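Local coordinates for protein putative PLP-dependent aminotransferase (Bacillus cereus ATCC 10987, PDB 3JU7) that is a putative aminotransferase of the DegT/DnrJ/EryC1/StrS family that probably uses pyridoxal phosphate for transamination, at residues Glu101-Asp106 with Lys333-Thr338; Leu82-Thr87 with Trp112-Thr117; Ser322-Val327 with Arg339-Ala344. All coordinates share one frame; numbering follows the deposited sequence.

The three contacts lie close together on one side of the chain's centre: contacts 1 and 2 have centres about 8 Å apart, contacts 1 and 3 about 10 Å, contacts 2 and 3 about 11 Å. Contacts 1 and 2 share the parallel sheet in which strands 101-105 and 80-84 are neighbours, and along the chain their segments alternate. Contact 3 follows contact 2 in sequence but interleaves with contact 1, the order being 101-106, 322-327, 333-338, 339-344; 333-338 runs directly into helix 338-346. Arg339 forms salt bridges with Asp106 and Asp115, and His324 meets Ser85, so 322-344 is fastened to the ends of these strands and to the loop before helix 116-126.

Contact 1: residues Glu101-Asp106 with Lys333-Thr338; sequences EPYFID and KSTDLT
The ring of Tyr103 lies against the side chain of Lys333, with CB of the lysine over one face in a CH-pi contact, 3.7 Å from the ring centroid and 18° off the ring normal. Farther along the lysine chain, CD approaches Tyr103 CE2 at 3.6 Å, so the aliphatic part crosses the ring while the ammonium group extends past it. Tyr103 reaches this place because its CG stands anti to the backbone N (chi1 -160°); its hydroxyl is engaged by Lys122, and Tyr80 meets the ring edge-to-face. The two backbones run nearly parallel, 19° apart end to end. Strand 101-105 is an edge strand of a three-stranded parallel sheet within this chain, and 333-338 adds to its outer side through a single beta bridge between Phe104 and Ser334. Phe104 N donates to Lys333 O at 2.9 Å, and Phe104 O accepts from Thr335 N at 2.8 Å. Past the bridge the hydroxyl of Thr335 takes over: OG1 accepts from Asp106 N at 3.2 Å and itself donates to Asp336 O, while CG2 packs on Ile105 CD1 at 3.5 Å. On the other flank of the strand, Leu337 sends CD1 toward Phe104 CB and CD2 over the backbone of Asp106. Asp106 directs its carboxylate toward the start of helix 338-346, where OD1 is bonded by Thr340 and OD2 by Arg339 in a salt bridge. These partners probably ease the closeness of Asp336, whose OD1 lies 4.5 Å from Asp106 OD2 with a water donating to both. Asp336 OD1 also accepts from Thr338 N above the carboxylate plane, closing an Asx turn, and from Thr338 OG1 on its syn lone pair.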
ATOM      1  N   GLU A 101      20.239  -2.706  -5.573  1.00 24.36           N
ATOM      2  CA  GLU A 101      20.584  -1.603  -6.435  1.00 25.27           C
ATOM      3  C   GLU A 101      20.047  -1.938  -7.815  1.00 23.61           C
ATOM      4  O   GLU A 101      20.272  -3.033  -8.320  1.00 24.26           O
ATOM      5  CB  GLU A 101      22.097  -1.433  -6.534  1.00 25.88           C
ATOM      6  CG  GLU A 101      22.724  -0.895  -5.313  1.00 25.74           C
ATOM      7  CD  GLU A 101      24.179  -0.493  -5.541  1.00 28.52           C
ATOM      8  OE1 GLU A 101      24.617  -0.303  -6.700  1.00 28.59           O
ATOM      9  OE2 GLU A 101      24.878  -0.364  -4.540  1.00 41.58           O
ATOM     10  N   PRO A 102      19.343  -1.003  -8.440  1.00 23.35           N
ATOM     11  CA  PRO A 102      19.079  -1.264  -9.842  1.00 23.65           C
ATOM     12  C   PRO A 102      20.405  -1.303 -10.611  1.00 22.25           C
ATOM     13  O   PRO A 102      21.391  -0.650 -10.217  1.00 20.73           O
ATOM     14  CB  PRO A 102      18.221  -0.065 -10.272  1.00 23.88           C
ATOM     15  CG  PRO A 102      17.622   0.460  -8.951  1.00 26.06           C
ATOM     16  CD  PRO A 102      18.692   0.219  -7.949  1.00 25.79           C
ATOM     17  N   TYR A 103      20.426  -2.132 -11.650  1.00 23.25           N
ATOM     18  CA  TYR A 103      21.511  -2.198 -12.632  1.00 21.24           C
ATOM     19  C   TYR A 103      20.853  -2.128 -14.015  1.00 22.68           C
ATOM     20  O   TYR A 103      20.190  -3.092 -14.461  1.00 19.41           O
ATOM     21  CB  TYR A 103      22.292  -3.487 -12.488  1.00 22.08           C
ATOM     22  CG  TYR A 103      23.694  -3.467 -13.112  1.00 23.87           C
ATOM     23  CD1 TYR A 103      23.895  -3.197 -14.469  1.00 18.59           C
ATOM     24  CD2 TYR A 103      24.812  -3.718 -12.325  1.00 25.02           C
ATOM     25  CE1 TYR A 103      25.166  -3.208 -15.018  1.00 19.47           C
ATOM     26  CE2 TYR A 103      26.084  -3.715 -12.870  1.00 25.32           C
ATOM     27  CZ  TYR A 103      26.250  -3.462 -14.203  1.00 19.63           C
ATOM     28  OH  TYR A 103      27.535  -3.461 -14.689  1.00 28.54           O
ATOM     29  N   PHE A 104      21.009  -0.984 -14.689  1.00 20.63           N
ATOM     30  CA  PHE A 104      20.219  -0.744 -15.888  1.00 19.91           C
ATOM     31  C   PHE A 104      20.823  -1.382 -17.152  1.00 22.05           C
ATOM     32  O   PHE A 104      22.044  -1.303 -17.391  1.00 20.92           O
ATOM     33  CB  PHE A 104      20.008   0.749 -16.104  1.00 21.17           C
ATOM     34  CG  PHE A 104      19.259   1.440 -15.008  1.00 17.86           C
ATOM     35  CD1 PHE A 104      17.928   1.128 -14.745  1.00 25.33           C
ATOM     36  CD2 PHE A 104      19.861   2.428 -14.257  1.00 21.59           C
ATOM     37  CE1 PHE A 104      17.229   1.788 -13.754  1.00 22.61           C
ATOM     38  CE2 PHE A 104      19.162   3.084 -13.259  1.00 22.13           C
ATOM     39  CZ  PHE A 104      17.851   2.756 -13.003  1.00 21.28           C
ATOM     40  N   ILE A 105      19.931  -1.975 -17.963  1.00 21.76           N
ATOM     41  CA  ILE A 105      20.265  -2.711 -19.174  1.00 18.58           C
ATOM     42  C   ILE A 105      19.580  -1.991 -20.359  1.00 20.77           C
ATOM     43  O   ILE A 105      18.354  -1.700 -20.318  1.00 17.30           O
ATOM     44  CB  ILE A 105      19.728  -4.184 -19.068  1.00 21.88           C
ATOM     45  CG1 ILE A 105      20.186  -4.852 -17.758  1.00 24.55           C
ATOM     46  CG2 ILE A 105      20.055  -5.074 -20.342  1.00 16.37           C
ATOM     47  CD1 ILE A 105      21.682  -4.901 -17.517  1.00 25.45           C
ATOM     48  N   ASP A 106      20.341  -1.771 -21.436  1.00 16.97           N
ATOM     49  CA  ASP A 106      19.802  -1.148 -22.645  1.00 18.48           C
ATOM     50  C   ASP A 106      18.627  -1.915 -23.282  1.00 20.03           C
ATOM     51  O   ASP A 106      18.460  -3.127 -23.067  1.00 20.41           O
ATOM     52  CB  ASP A 106      20.890  -1.023 -23.683  1.00 19.28           C
ATOM     53  CG  ASP A 106      20.737   0.214 -24.532  1.00 23.37           C
ATOM     54  OD1 ASP A 106      19.918   1.113 -24.172  1.00 16.74           O
ATOM     55  OD2 ASP A 106      21.484   0.294 -25.529  1.00 17.08           O
ATOM     56  N   LYS A 333      24.631   1.643 -11.458  1.00 22.63           N
ATOM     57  CA  LYS A 333      25.358   1.034 -12.567  1.00 21.86           C
ATOM     58  C   LYS A 333      24.432   0.718 -13.754  1.00 22.50           C
ATOM     59  O   LYS A 333      23.219   0.566 -13.600  1.00 17.62           O
ATOM     60  CB  LYS A 333      26.038  -0.255 -12.104  1.00 23.80           C
ATOM     61  CG  LYS A 333      27.113  -0.029 -11.058  1.00 25.31           C
ATOM     62  CD  LYS A 333      27.803  -1.315 -10.738  1.00 30.75           C
ATOM     63  CE  LYS A 333      28.806  -1.163  -9.612  1.00 36.02           C
ATOM     64  NZ  LYS A 333      29.914  -0.222  -9.994  1.00 52.70           N
ATOM     65  N   SER A 334      25.036   0.646 -14.938  1.00 22.02           N
ATOM     66  CA  SER A 334      24.326   0.275 -16.146  1.00 21.13           C
ATOM     67  C   SER A 334      25.299  -0.252 -17.167  1.00 20.09           C
ATOM     68  O   SER A 334      26.495  -0.055 -17.056  1.00 21.46           O
ATOM     69  CB  SER A 334      23.598   1.477 -16.742  1.00 22.50           C
ATOM     70  OG  SER A 334      24.536   2.441 -17.210  1.00 17.85           O
ATOM     71  N   THR A 335      24.767  -0.952 -18.154  1.00 21.57           N
ATOM     72  CA  THR A 335      25.479  -1.259 -19.373  1.00 19.50           C
ATOM     73  C   THR A 335      25.485   0.070 -20.111  1.00 19.77           C
ATOM     74  O   THR A 335      24.894   1.038 -19.635  1.00 21.79           O
ATOM     75  CB  THR A 335      24.667  -2.221 -20.205  1.00 21.20           C
ATOM     76  OG1 THR A 335      23.440  -1.558 -20.597  1.00 16.76           O
ATOM     77  CG2 THR A 335      24.335  -3.490 -19.372  1.00 18.80           C
ATOM     78  N   ASP A 336      26.146   0.129 -21.256  1.00 20.26           N
ATOM     79  CA  ASP A 336      25.951   1.226 -22.193  1.00 20.04           C
ATOM     80  C   ASP A 336      24.457   1.345 -22.495  1.00 20.61           C
ATOM     81  O   ASP A 336      23.767   0.333 -22.681  1.00 21.87           O
ATOM     82  CB  ASP A 336      26.700   0.951 -23.491  1.00 18.96           C
ATOM     83  CG  ASP A 336      26.574   2.098 -24.484  1.00 22.11           C
ATOM     84  OD1 ASP A 336      25.589   2.131 -25.264  1.00 16.92           O
ATOM     85  OD2 ASP A 336      27.497   2.957 -24.505  1.00 22.85           O
ATOM     86  N   LEU A 337      23.963   2.583 -22.551  1.00 20.24           N
ATOM     87  CA  LEU A 337      22.530   2.863 -22.710  1.00 19.01           C
ATOM     88  C   LEU A 337      22.235   3.704 -23.965  1.00 19.15           C
ATOM     89  O   LEU A 337      21.259   4.462 -24.036  1.00 18.27           O
ATOM     90  CB  LEU A 337      21.984   3.508 -21.415  1.00 18.21           C
ATOM     91  CG  LEU A 337      21.932   2.580 -20.186  1.00 22.52           C
ATOM     92  CD1 LEU A 337      21.427   3.270 -18.942  1.00 19.22           C
ATOM     93  CD2 LEU A 337      21.044   1.352 -20.498  1.00 15.33           C
ATOM     94  N   THR A 338      23.043   3.520 -24.997  1.00 20.79           N
ATOM     95  CA  THR A 338      22.888   4.323 -26.226  1.00 20.96           C
ATOM     96  C   THR A 338      21.492   4.247 -26.862  1.00 18.96           C
ATOM     97  O   THR A 338      20.956   5.254 -27.310  1.00 21.47           O
ATOM     98  CB  THR A 338      23.946   3.957 -27.279  1.00 19.95           C
ATOM     99  OG1 THR A 338      25.252   4.277 -26.772  1.00 19.66           O
ATOM    100  CG2 THR A 338      23.682   4.710 -28.579  1.00 17.81           C
TER
HETATM  101  O   HOH W   1      23.786  -0.034  -9.340  1.00 20.75           O
HETATM  102  O   HOH W   2      23.941   0.421 -26.464  1.00 17.21           O

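Contact 2: residues Leu82-Thr87 with Trp112-Thr117; sequences LMPSFT and WYMDKT
The contact lies at the C-terminal end of strand 80-84, the central strand of a three-stranded parallel sheet, where the loop between strand 101-105 and helix 116-126 passes alongside the strand end. Met114 and Trp112 of this loop meet the strand end and the turn after it at two separate points. Met114, present as selenomethionine, makes the larger touch: its SE rests against the backbone rather than a side-chain tip, 3.7 Å from Met83 C, and approaches Pro84 CD at 3.9 Å. The chain of Met114 and the ring of Pro84 cross at about a right angle. With CG anti to the backbone N (chi1 -174°), the side chain of Met114 points from the loop toward the strand and bends only at its last torsion. Its neighbours Ile105 and Leu119 place it between the sheet and helix 116-126. Leu82 joins the same apolar layer, packing on Leu119, Ile123 and Leu126.

The second point is Phe86, the centre of an inverse gamma turn, whose CE2 comes within 4.3 Å of Trp112 CB. This is loose apolar packing, and Ile343 of helix 338-346 touches both residues; Phe319 meets the Phe86 ring edge-to-face. No direct hydrogen bond joins the two segments; a single water links them, and Trp112 O also accepts from Thr138. The loop is itself anchored at its far end, where Asp115 occupies the N-cap of helix 116-126: OD1 accepts a weak capping bond from Thr117 N, and OD2 forms a salt bridge with Arg339. Between the two apolar points, the water donates to both carbonyls, lying 3.1 Å from Phe86 O and 3.0 Å from Trp112 O.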
ATOM      1  N   LEU A  82      18.491  -6.425 -12.214  1.00 21.84           N
ATOM      2  CA  LEU A  82      18.768  -6.050 -13.622  1.00 22.09           C
ATOM      3  C   LEU A  82      17.420  -5.703 -14.278  1.00 22.92           C
ATOM      4  O   LEU A  82      16.476  -6.507 -14.256  1.00 22.65           O
ATOM      5  CB  LEU A  82      19.455  -7.186 -14.378  1.00 22.02           C
ATOM      6  CG  LEU A  82      20.948  -7.373 -14.180  1.00 23.13           C
ATOM      7  CD1 LEU A  82      21.366  -7.261 -12.693  1.00 26.17           C
ATOM      8  CD2 LEU A  82      21.338  -8.703 -14.810  1.00 19.95           C
HETATM    9  N   MSE A  83      17.307  -4.481 -14.777  1.00 20.80           N
HETATM   10  CA  MSE A  83      16.063  -3.991 -15.354  1.00 21.85           C
HETATM   11  C   MSE A  83      16.366  -2.925 -16.397  1.00 20.86           C
HETATM   12  O   MSE A  83      17.443  -2.371 -16.440  1.00 24.97           O
HETATM   13  CB  MSE A  83      15.166  -3.383 -14.269  1.00 20.59           C
HETATM   14  CG  MSE A  83      15.843  -2.214 -13.542  1.00 23.47           C
HETATM   15 SE   MSE A  83      14.788  -1.367 -12.156  0.75 10.45          SE
HETATM   16  CE  MSE A  83      14.570  -2.855 -10.949  1.00 21.80           C
ATOM     17  N   PRO A  84      15.390  -2.605 -17.222  1.00 22.69           N
ATOM     18  CA  PRO A  84      15.577  -1.474 -18.117  1.00 20.53           C
ATOM     19  C   PRO A  84      15.549  -0.144 -17.370  1.00 23.11           C
ATOM     20  O   PRO A  84      14.952  -0.066 -16.286  1.00 22.01           O
ATOM     21  CB  PRO A  84      14.371  -1.575 -19.034  1.00 21.60           C
ATOM     22  CG  PRO A  84      13.316  -2.215 -18.159  1.00 22.87           C
ATOM     23  CD  PRO A  84      14.095  -3.282 -17.440  1.00 21.53           C
ATOM     24  N   SER A  85      16.216   0.872 -17.929  1.00 21.19           N
ATOM     25  CA  SER A  85      16.068   2.261 -17.488  1.00 20.36           C
ATOM     26  C   SER A  85      14.749   2.805 -18.043  1.00 21.31           C
ATOM     27  O   SER A  85      14.031   3.590 -17.388  1.00 20.59           O
ATOM     28  CB  SER A  85      17.229   3.111 -18.015  1.00 21.41           C
ATOM     29  OG  SER A  85      17.023   4.488 -17.769  1.00 19.64           O
ATOM     30  N   PHE A  86      14.410   2.354 -19.244  1.00 21.68           N
ATOM     31  CA  PHE A  86      13.210   2.826 -19.926  1.00 21.66           C
ATOM     32  C   PHE A  86      11.984   2.153 -19.310  1.00 22.67           C
ATOM     33  O   PHE A  86      11.439   1.194 -19.850  1.00 22.92           O
ATOM     34  CB  PHE A  86      13.336   2.560 -21.430  1.00 20.85           C
ATOM     35  CG  PHE A  86      12.264   3.207 -22.268  1.00 20.51           C
ATOM     36  CD1 PHE A  86      12.365   4.539 -22.639  1.00 18.56           C
ATOM     37  CD2 PHE A  86      11.182   2.465 -22.735  1.00 22.22           C
ATOM     38  CE1 PHE A  86      11.394   5.142 -23.431  1.00 18.40           C
ATOM     39  CE2 PHE A  86      10.201   3.057 -23.552  1.00 27.13           C
ATOM     40  CZ  PHE A  86      10.308   4.407 -23.890  1.00 17.30           C
ATOM     41  N   THR A  87      11.577   2.663 -18.155  1.00 22.55           N
ATOM     42  CA  THR A  87      10.426   2.133 -17.420  1.00 22.58           C
ATOM     43  C   THR A  87       9.912   3.238 -16.497  1.00 22.23           C
ATOM     44  O   THR A  87      10.523   4.289 -16.390  1.00 21.17           O
ATOM     45  CB  THR A  87      10.790   0.861 -16.598  1.00 24.42           C
ATOM     46  OG1 THR A  87       9.604   0.283 -16.030  1.00 21.42           O
ATOM     47  CG2 THR A  87      11.807   1.210 -15.472  1.00 19.87           C
ATOM     48  N   TRP A 112      11.503  -2.042 -27.794  1.00 23.63           N
ATOM     49  CA  TRP A 112      11.737  -1.267 -26.570  1.00 22.58           C
ATOM     50  C   TRP A 112      11.711  -2.084 -25.301  1.00 23.02           C
ATOM     51  O   TRP A 112      11.480  -1.557 -24.221  1.00 23.39           O
ATOM     52  CB  TRP A 112      10.778  -0.091 -26.466  1.00 23.59           C
ATOM     53  CG  TRP A 112      10.642   0.656 -27.747  1.00 25.94           C
ATOM     54  CD1 TRP A 112      11.593   0.799 -28.714  1.00 23.14           C
ATOM     55  CD2 TRP A 112       9.495   1.381 -28.196  1.00 23.76           C
ATOM     56  NE1 TRP A 112      11.103   1.554 -29.749  1.00 24.96           N
ATOM     57  CE2 TRP A 112       9.816   1.926 -29.457  1.00 28.97           C
ATOM     58  CE3 TRP A 112       8.220   1.610 -27.664  1.00 24.16           C
ATOM     59  CZ2 TRP A 112       8.902   2.693 -30.199  1.00 26.63           C
ATOM     60  CZ3 TRP A 112       7.324   2.368 -28.386  1.00 24.78           C
ATOM     61  CH2 TRP A 112       7.672   2.901 -29.652  1.00 26.22           C
ATOM     62  N   TYR A 113      11.943  -3.381 -25.435  1.00 22.23           N
ATOM     63  CA  TYR A 113      12.174  -4.215 -24.279  1.00 23.67           C
ATOM     64  C   TYR A 113      13.689  -4.322 -24.008  1.00 22.46           C
ATOM     65  O   TYR A 113      14.530  -4.050 -24.878  1.00 21.44           O
ATOM     66  CB  TYR A 113      11.606  -5.627 -24.471  1.00 21.76           C
ATOM     67  CG  TYR A 113      10.222  -5.714 -25.038  1.00 19.15           C
ATOM     68  CD1 TYR A 113       9.177  -4.995 -24.489  1.00 18.83           C
ATOM     69  CD2 TYR A 113       9.936  -6.598 -26.066  1.00 18.48           C
ATOM     70  CE1 TYR A 113       7.884  -5.113 -24.991  1.00 21.34           C
ATOM     71  CE2 TYR A 113       8.658  -6.718 -26.583  1.00 23.29           C
ATOM     72  CZ  TYR A 113       7.624  -5.972 -26.049  1.00 23.22           C
ATOM     73  OH  TYR A 113       6.336  -6.123 -26.550  1.00 24.95           O
HETATM   74  N   MSE A 114      14.002  -4.753 -22.797  1.00 22.13           N
HETATM   75  CA  MSE A 114      15.360  -5.074 -22.391  1.00 25.27           C
HETATM   76  C   MSE A 114      15.946  -6.029 -23.442  1.00 26.92           C
HETATM   77  O   MSE A 114      15.297  -7.009 -23.848  1.00 27.73           O
HETATM   78  CB  MSE A 114      15.340  -5.642 -20.946  1.00 24.31           C
HETATM   79  CG  MSE A 114      16.691  -5.873 -20.366  1.00 29.34           C
HETATM   80 SE   MSE A 114      16.724  -5.938 -18.478  0.75 14.11          SE
HETATM   81  CE  MSE A 114      15.247  -7.257 -18.315  1.00 14.78           C
ATOM     82  N   ASP A 115      17.126  -5.688 -23.952  1.00 26.01           N
ATOM     83  CA  ASP A 115      17.798  -6.501 -24.960  1.00 25.87           C
ATOM     84  C   ASP A 115      18.389  -7.752 -24.312  1.00 27.01           C
ATOM     85  O   ASP A 115      19.332  -7.666 -23.536  1.00 22.56           O
ATOM     86  CB  ASP A 115      18.905  -5.678 -25.632  1.00 27.02           C
ATOM     87  CG  ASP A 115      19.781  -6.498 -26.573  1.00 29.70           C
ATOM     88  OD1 ASP A 115      19.817  -7.737 -26.444  1.00 39.00           O
ATOM     89  OD2 ASP A 115      20.469  -5.897 -27.418  1.00 26.14           O
ATOM     90  N   LYS A 116      17.846  -8.914 -24.669  1.00 29.98           N
ATOM     91  CA  LYS A 116      18.170 -10.166 -23.983  1.00 32.28           C
ATOM     92  C   LYS A 116      19.635 -10.575 -24.124  1.00 29.11           C
ATOM     93  O   LYS A 116      20.208 -11.124 -23.209  1.00 27.63           O
ATOM     94  CB  LYS A 116      17.184 -11.287 -24.392  1.00 34.35           C
ATOM     95  CG  LYS A 116      15.825 -11.157 -23.597  1.00 41.26           C
ATOM     96  CD  LYS A 116      14.632 -11.982 -24.132  1.00 43.94           C
ATOM     97  CE  LYS A 116      14.002 -11.313 -25.351  1.00 51.60           C
ATOM     98  NZ  LYS A 116      12.639 -11.836 -25.645  1.00 63.47           N
ATOM     99  N   THR A 117      20.244 -10.234 -25.241  1.00 27.56           N
ATOM    100  CA  THR A 117      21.651 -10.494 -25.448  1.00 28.22           C
ATOM    101  C   THR A 117      22.488  -9.756 -24.438  1.00 25.77           C
ATOM    102  O   THR A 117      23.385 -10.323 -23.816  1.00 23.78           O
ATOM    103  CB  THR A 117      22.071 -10.045 -26.839  1.00 27.69           C
ATOM    104  OG1 THR A 117      21.381 -10.844 -27.787  1.00 37.54           O
ATOM    105  CG2 THR A 117      23.535 -10.222 -27.057  1.00 28.64           C
TER
HETATM  106  O   HOH W   3      11.921  -1.513 -21.242  1.00 22.10           O

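Contact 3: residues Ser322-Val327 with Arg339-Ala344; sequences SCHQQV and RTNKIA
His324 and Asn341, the two residues most buried by this contact, join the loop after helix 301-309, here a short 3-10 segment, 323-325, to the flank of helix 338-346; farther along that loop Gln326 and Val327 bond to Cys226 and Glu225 of the second subunit. Asn341 brings OD1 to the edge of the imidazole, near its plane, and accepts a weak, bent bond from His324 NE2 at 2.8 Å (124° at the hydrogen). Amide and ring planes are only 26° apart. The bond from ND1 to Ser85, with the weak one to Asn341, probably limits the ring's rotation. Gln325 CG lies over one face of the ring, toward the rim.

Thr340, next in burial, packs through its methyl: CG2 lies 3.6 Å from Ser322 OG and 4.0 Å from His324 CE1, while its hydroxyl turns to Asp106. Gln325 holds its own segment together, OE1 accepting from Ser322 N at 2.8 Å. Its amide plane is nearly parallel to that of Asn341, and a water joins the Gln325 amide to the Asn341 backbone carbonyl, accepting from Gln325 NE2 at 3.0 Å and donating to Asn341 O at 2.7 Å.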
ATOM      1  N   SER A 322      14.429   9.092 -18.900  1.00 24.57           N
ATOM      2  CA  SER A 322      14.369   7.716 -18.472  1.00 24.82           C
ATOM      3  C   SER A 322      14.877   7.641 -17.039  1.00 23.68           C
ATOM      4  O   SER A 322      15.477   8.617 -16.541  1.00 23.60           O
ATOM      5  CB  SER A 322      15.219   6.831 -19.374  1.00 24.60           C
ATOM      6  OG  SER A 322      14.393   6.114 -20.258  1.00 28.88           O
ATOM      7  N   CYS A 323      14.700   6.479 -16.398  1.00 20.50           N
ATOM      8  CA  CYS A 323      15.060   6.333 -14.984  1.00 22.47           C
ATOM      9  C   CYS A 323      16.502   6.728 -14.751  1.00 23.38           C
ATOM     10  O   CYS A 323      16.767   7.471 -13.831  1.00 23.31           O
ATOM     11  CB  CYS A 323      14.785   4.921 -14.429  1.00 19.95           C
ATOM     12  SG  CYS A 323      13.005   4.572 -14.315  1.00 24.86           S
ATOM     13  N   HIS A 324      17.419   6.237 -15.586  1.00 22.52           N
ATOM     14  CA  HIS A 324      18.834   6.478 -15.386  1.00 22.64           C
ATOM     15  C   HIS A 324      19.150   7.956 -15.502  1.00 25.46           C
ATOM     16  O   HIS A 324      20.188   8.393 -15.027  1.00 24.57           O
ATOM     17  CB  HIS A 324      19.704   5.648 -16.365  1.00 21.72           C
ATOM     18  CG  HIS A 324      19.799   6.198 -17.768  1.00 15.43           C
ATOM     19  ND1 HIS A 324      18.830   5.979 -18.725  1.00 22.88           N
ATOM     20  CD2 HIS A 324      20.796   6.864 -18.398  1.00 17.88           C
ATOM     21  CE1 HIS A 324      19.205   6.519 -19.870  1.00 25.31           C
ATOM     22  NE2 HIS A 324      20.386   7.089 -19.691  1.00 21.15           N
ATOM     23  N   GLN A 325      18.255   8.713 -16.142  1.00 24.96           N
ATOM     24  CA  GLN A 325      18.411  10.174 -16.301  1.00 24.42           C
ATOM     25  C   GLN A 325      17.757  10.995 -15.167  1.00 25.16           C
ATOM     26  O   GLN A 325      18.012  12.185 -15.032  1.00 23.25           O
ATOM     27  CB  GLN A 325      17.841  10.607 -17.665  1.00 21.50           C
ATOM     28  CG  GLN A 325      18.500   9.859 -18.837  1.00 22.45           C
ATOM     29  CD  GLN A 325      17.825  10.103 -20.154  1.00 22.14           C
ATOM     30  OE1 GLN A 325      16.596  10.230 -20.216  1.00 23.87           O
ATOM     31  NE2 GLN A 325      18.627  10.171 -21.239  1.00 21.81           N
ATOM     32  N   GLN A 326      16.909  10.359 -14.370  1.00 24.81           N
ATOM     33  CA  GLN A 326      16.236  11.038 -13.258  1.00 25.43           C
ATOM     34  C   GLN A 326      17.120  11.094 -12.040  1.00 26.99           C
ATOM     35  O   GLN A 326      17.924  10.180 -11.788  1.00 29.65           O
ATOM     36  CB  GLN A 326      14.919  10.354 -12.903  1.00 24.40           C
ATOM     37  CG  GLN A 326      13.958  10.505 -14.007  1.00 24.36           C
ATOM     38  CD  GLN A 326      12.624   9.892 -13.759  1.00 26.55           C
ATOM     39  OE1 GLN A 326      12.096   9.910 -12.656  1.00 25.52           O
ATOM     40  NE2 GLN A 326      12.052   9.366 -14.810  1.00 22.82           N
ATOM     41  N   VAL A 327      16.960  12.178 -11.285  1.00 25.86           N
ATOM     42  CA  VAL A 327      17.845  12.493 -10.167  1.00 23.38           C
ATOM     43  C   VAL A 327      18.113  11.287  -9.284  1.00 23.67           C
ATOM     44  O   VAL A 327      19.256  10.969  -8.970  1.00 22.09           O
ATOM     45  CB  VAL A 327      17.265  13.661  -9.337  1.00 25.44           C
ATOM     46  CG1 VAL A 327      17.976  13.801  -7.957  1.00 20.47           C
ATOM     47  CG2 VAL A 327      17.337  14.952 -10.158  1.00 20.48           C
ATOM     48  N   ARG A 339      20.896   3.067 -26.907  1.00 19.59           N
ATOM     49  CA  ARG A 339      19.554   2.953 -27.488  1.00 20.30           C
ATOM     50  C   ARG A 339      18.474   3.593 -26.611  1.00 21.18           C
ATOM     51  O   ARG A 339      17.555   4.271 -27.132  1.00 18.99           O
ATOM     52  CB  ARG A 339      19.229   1.500 -27.804  1.00 18.26           C
ATOM     53  CG  ARG A 339      20.116   0.972 -28.889  1.00 19.23           C
ATOM     54  CD  ARG A 339      20.007  -0.520 -29.063  1.00 16.81           C
ATOM     55  NE  ARG A 339      20.677  -1.288 -28.008  1.00 16.18           N
ATOM     56  CZ  ARG A 339      20.665  -2.620 -27.944  1.00 20.00           C
ATOM     57  NH1 ARG A 339      20.014  -3.331 -28.849  1.00 22.61           N
ATOM     58  NH2 ARG A 339      21.283  -3.247 -26.975  1.00 22.16           N
ATOM     59  N   THR A 340      18.580   3.387 -25.291  1.00 20.55           N
ATOM     60  CA  THR A 340      17.626   3.982 -24.335  1.00 20.56           C
ATOM     61  C   THR A 340      17.661   5.497 -24.503  1.00 19.78           C
ATOM     62  O   THR A 340      16.635   6.150 -24.571  1.00 17.63           O
ATOM     63  CB  THR A 340      17.949   3.575 -22.848  1.00 21.81           C
ATOM     64  OG1 THR A 340      18.055   2.139 -22.743  1.00 19.84           O
ATOM     65  CG2 THR A 340      16.849   4.025 -21.881  1.00 17.29           C
ATOM     66  N   ASN A 341      18.853   6.053 -24.624  1.00 18.77           N
ATOM     67  CA  ASN A 341      18.983   7.497 -24.809  1.00 20.24           C
ATOM     68  C   ASN A 341      18.310   7.970 -26.078  1.00 20.32           C
ATOM     69  O   ASN A 341      17.608   8.989 -26.101  1.00 23.55           O
ATOM     70  CB  ASN A 341      20.460   7.933 -24.811  1.00 15.86           C
ATOM     71  CG  ASN A 341      21.086   7.800 -23.435  1.00 22.38           C
ATOM     72  OD1 ASN A 341      20.370   7.659 -22.432  1.00 22.47           O
ATOM     73  ND2 ASN A 341      22.415   7.852 -23.370  1.00 18.33           N
ATOM     74  N   LYS A 342      18.534   7.229 -27.141  1.00 19.01           N
ATOM     75  CA  LYS A 342      17.958   7.585 -28.410  1.00 18.98           C
ATOM     76  C   LYS A 342      16.423   7.532 -28.336  1.00 19.45           C
ATOM     77  O   LYS A 342      15.751   8.489 -28.722  1.00 19.00           O
ATOM     78  CB  LYS A 342      18.518   6.674 -29.523  1.00 17.34           C
ATOM     79  CG  LYS A 342      17.868   6.849 -30.875  1.00 21.14           C
ATOM     80  CD  LYS A 342      18.037   8.247 -31.429  1.00 24.91           C
ATOM     81  CE  LYS A 342      19.411   8.466 -31.970  1.00 23.95           C
ATOM     82  NZ  LYS A 342      19.549   7.650 -33.229  1.00 35.46           N
ATOM     83  N   ILE A 343      15.871   6.428 -27.835  1.00 18.82           N
ATOM     84  CA  ILE A 343      14.409   6.290 -27.748  1.00 19.57           C
ATOM     85  C   ILE A 343      13.812   7.365 -26.821  1.00 21.35           C
ATOM     86  O   ILE A 343      12.690   7.799 -27.005  1.00 24.36           O
ATOM     87  CB  ILE A 343      14.014   4.869 -27.262  1.00 19.59           C
ATOM     88  CG1 ILE A 343      14.377   3.834 -28.336  1.00 21.07           C
ATOM     89  CG2 ILE A 343      12.492   4.768 -26.902  1.00 20.55           C
ATOM     90  CD1 ILE A 343      13.712   4.079 -29.723  1.00 18.67           C
ATOM     91  N   ALA A 344      14.571   7.799 -25.825  1.00 23.28           N
ATOM     92  CA  ALA A 344      14.111   8.824 -24.892  1.00 21.93           C
ATOM     93  C   ALA A 344      14.179  10.206 -25.551  1.00 22.16           C
ATOM     94  O   ALA A 344      13.535  11.122 -25.070  1.00 20.85           O
ATOM     95  CB  ALA A 344      14.928   8.789 -23.591  1.00 19.96           C
TER
HETATM   96  O   HOH W   4      17.804  10.739 -24.116  1.00 24.84           O